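Local coordinates for protein transcriptional regulator, LacI family (Arthrobacter sp., PDB 4RKR) that probably represses transcription of sugar-utilisation genes as a LacI-family regulator, binding a galactose-containing sugar in the cleft of its effector-binding core, at residues V118-L123 against G194-N199. Residues are numbered along the deposited sequence; the frame is centred on the assembly and turned at random.
Sequences VAVAQL and GILAFN. With GAL (beta-D-galactopyranose), chain E.
Leu196 carries its two methyls to helix 112-125 and divides them among three residues. Its CD2 lies 3.9 Å from Ala119 CB, a side chain small enough to leave room for that methyl, and 3.9 Å from Leu123 CD1. The two leucines lie alongside, pointing opposite ways, whereas Val120 is roughly perpendicular to Leu196, its CG2 3.9 Å from Leu196 CD1. In Leu196, CG anti to the carbonyl carbon (chi1 -66°) carries both methyls toward the helix. Gly194 suits the place facing Leu123: a CB there would point at the helix and crowd CD1, which lies 4.4 Å from Gly194 C. Shortening Leu196 to an alanine is likely to leave a gap before Ala119 and take from Leu123 and Val120 the methyls they pack against here. Beyond the strand, Asn199 N-caps helix 200-212 through OD1, bonded to Met202 N, while its ND2 donates to galactose O3 (3.0 Å). Segment 118-123 runs nearly antiparallel to strand 194-197 (166° between the short axes), within the alpha/beta layering of a periplasmic-binding-protein-like domain. Strands 131-136 and 222-225 flank that strand, and Val155, Leu159 and Leu162 of helix 150-162 extend the apolar layer around Leu196 and Val120.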
loop_
_atom_site.group_PDB
_atom_site.type_symbol
_atom_site.label_atom_id
_atom_site.label_comp_id
_atom_site.label_asym_id
_atom_site.label_seq_id
_atom_site.Cartn_x
_atom_site.Cartn_y
_atom_site.Cartn_z
ATOM N N VAL A 118 -12.888 23.351 5.650
ATOM C CA VAL A 118 -13.157 22.479 6.801
ATOM C C VAL A 118 -11.901 22.218 7.643
ATOM O O VAL A 118 -11.951 22.231 8.872
ATOM C CB VAL A 118 -13.801 21.151 6.374
ATOM C CG1 VAL A 118 -13.888 20.180 7.545
ATOM C CG2 VAL A 118 -15.185 21.415 5.796
ATOM N N ALA A 119 -10.773 21.986 6.990
ATOM C CA ALA A 119 -9.544 21.705 7.722
ATOM C C ALA A 119 -9.130 22.924 8.540
ATOM O O ALA A 119 -8.711 22.797 9.688
ATOM C CB ALA A 119 -8.425 21.323 6.765
ATOM N N VAL A 120 -9.232 24.095 7.922
ATOM C CA VAL A 120 -8.851 25.342 8.559
ATOM C C VAL A 120 -9.787 25.664 9.725
ATOM O O VAL A 120 -9.335 26.047 10.807
ATOM C CB VAL A 120 -8.815 26.494 7.536
ATOM C CG1 VAL A 120 -8.706 27.844 8.229
ATOM C CG2 VAL A 120 -7.642 26.292 6.582
ATOM N N ALA A 121 -11.087 25.492 9.513
ATOM C CA ALA A 121 -12.068 25.691 10.580
ATOM C C ALA A 121 -11.680 24.905 11.829
ATOM O O ALA A 121 -11.792 25.404 12.949
ATOM C CB ALA A 121 -13.455 25.278 10.112
ATOM N N GLN A 122 -11.201 23.681 11.626
ATOM C CA GLN A 122 -10.855 22.821 12.739
ATOM C C GLN A 122 -9.786 23.465 13.592
ATOM O O GLN A 122 -9.909 23.491 14.813
ATOM C CB GLN A 122 -10.379 21.458 12.246
ATOM C CG GLN A 122 -10.098 20.472 13.367
ATOM C CD GLN A 122 -11.246 20.368 14.347
ATOM O OE1 GLN A 122 -12.414 20.288 13.941
ATOM N NE2 GLN A 122 -10.924 20.374 15.645
ATOM N N LEU A 123 -8.754 23.992 12.936
ATOM C CA LEU A 123 -7.635 24.639 13.626
ATOM C C LEU A 123 -8.033 25.956 14.278
ATOM O O LEU A 123 -7.630 26.218 15.404
ATOM C CB LEU A 123 -6.471 24.888 12.659
ATOM C CG LEU A 123 -5.752 23.657 12.099
ATOM C CD1 LEU A 123 -4.550 24.072 11.258
ATOM C CD2 LEU A 123 -5.329 22.715 13.213
ATOM N N GLY A 194 0.028 24.404 14.712
ATOM C CA GLY A 194 -0.936 23.761 13.817
ATOM C C GLY A 194 -0.319 23.509 12.465
ATOM O O GLY A 194 0.336 24.394 11.896
ATOM N N ILE A 195 -0.506 22.299 11.949
ATOM C CA ILE A 195 0.068 21.947 10.653
ATOM C C ILE A 195 -0.919 21.187 9.772
ATOM O O ILE A 195 -1.413 20.116 10.135
ATOM C CB ILE A 195 1.360 21.120 10.810
ATOM C CG1 ILE A 195 2.393 21.893 11.630
ATOM C CG2 ILE A 195 1.926 20.759 9.447
ATOM C CD1 ILE A 195 3.744 21.219 11.727
ATOM N N LEU A 196 -1.189 21.763 8.607
ATOM C CA LEU A 196 -1.934 21.090 7.565
ATOM C C LEU A 196 -0.944 20.502 6.586
ATOM O O LEU A 196 -0.050 21.192 6.111
ATOM C CB LEU A 196 -2.845 22.062 6.830
ATOM C CG LEU A 196 -3.988 22.655 7.643
ATOM C CD1 LEU A 196 -4.823 23.545 6.745
ATOM C CD2 LEU A 196 -4.851 21.567 8.260
ATOM N N ALA A 197 -1.117 19.230 6.271
ATOM C CA ALA A 197 -0.200 18.550 5.382
ATOM C C ALA A 197 -0.887 18.312 4.061
ATOM O O ALA A 197 -2.099 18.056 4.021
ATOM C CB ALA A 197 0.236 17.235 6.000
ATOM N N PHE A 198 -0.108 18.376 2.987
ATOM C CA PHE A 198 -0.602 18.082 1.638
ATOM C C PHE A 198 -1.397 16.771 1.601
ATOM O O PHE A 198 -2.502 16.714 1.064
ATOM C CB PHE A 198 0.574 18.021 0.668
ATOM C CG PHE A 198 0.194 17.608 -0.712
ATOM C CD1 PHE A 198 -0.340 18.530 -1.600
ATOM C CD2 PHE A 198 0.377 16.301 -1.134
ATOM C CE1 PHE A 198 -0.706 18.154 -2.888
ATOM C CE2 PHE A 198 0.017 15.915 -2.415
ATOM C CZ PHE A 198 -0.528 16.842 -3.297
ATOM N N ASN A 199 -0.852 15.727 2.208
ATOM C CA ASN A 199 -1.588 14.477 2.315
ATOM C C ASN A 199 -1.142 13.642 3.523
ATOM O O ASN A 199 -0.230 14.033 4.248
ATOM C CB ASN A 199 -1.457 13.684 1.003
ATOM C CG ASN A 199 -0.031 13.270 0.700
ATOM O OD1 ASN A 199 0.871 13.381 1.544
ATOM N ND2 ASN A 199 0.185 12.776 -0.517
HETATM C C1 GAL E . -2.450 12.910 -5.563
HETATM C C2 GAL E . -1.748 12.631 -4.233
HETATM C C3 GAL E . -2.490 11.556 -3.442
HETATM C C4 GAL E . -3.966 11.902 -3.335
HETATM C C5 GAL E . -4.549 12.218 -4.702
HETATM C C6 GAL E . -5.995 12.664 -4.559
HETATM O O2 GAL E . -0.420 12.177 -4.518
HETATM O O3 GAL E . -1.984 11.409 -2.110
HETATM O O4 GAL E . -4.115 13.030 -2.478
HETATM O O5 GAL E . -3.812 13.257 -5.348
HETATM O O6 GAL E . -6.617 12.595 -5.843
#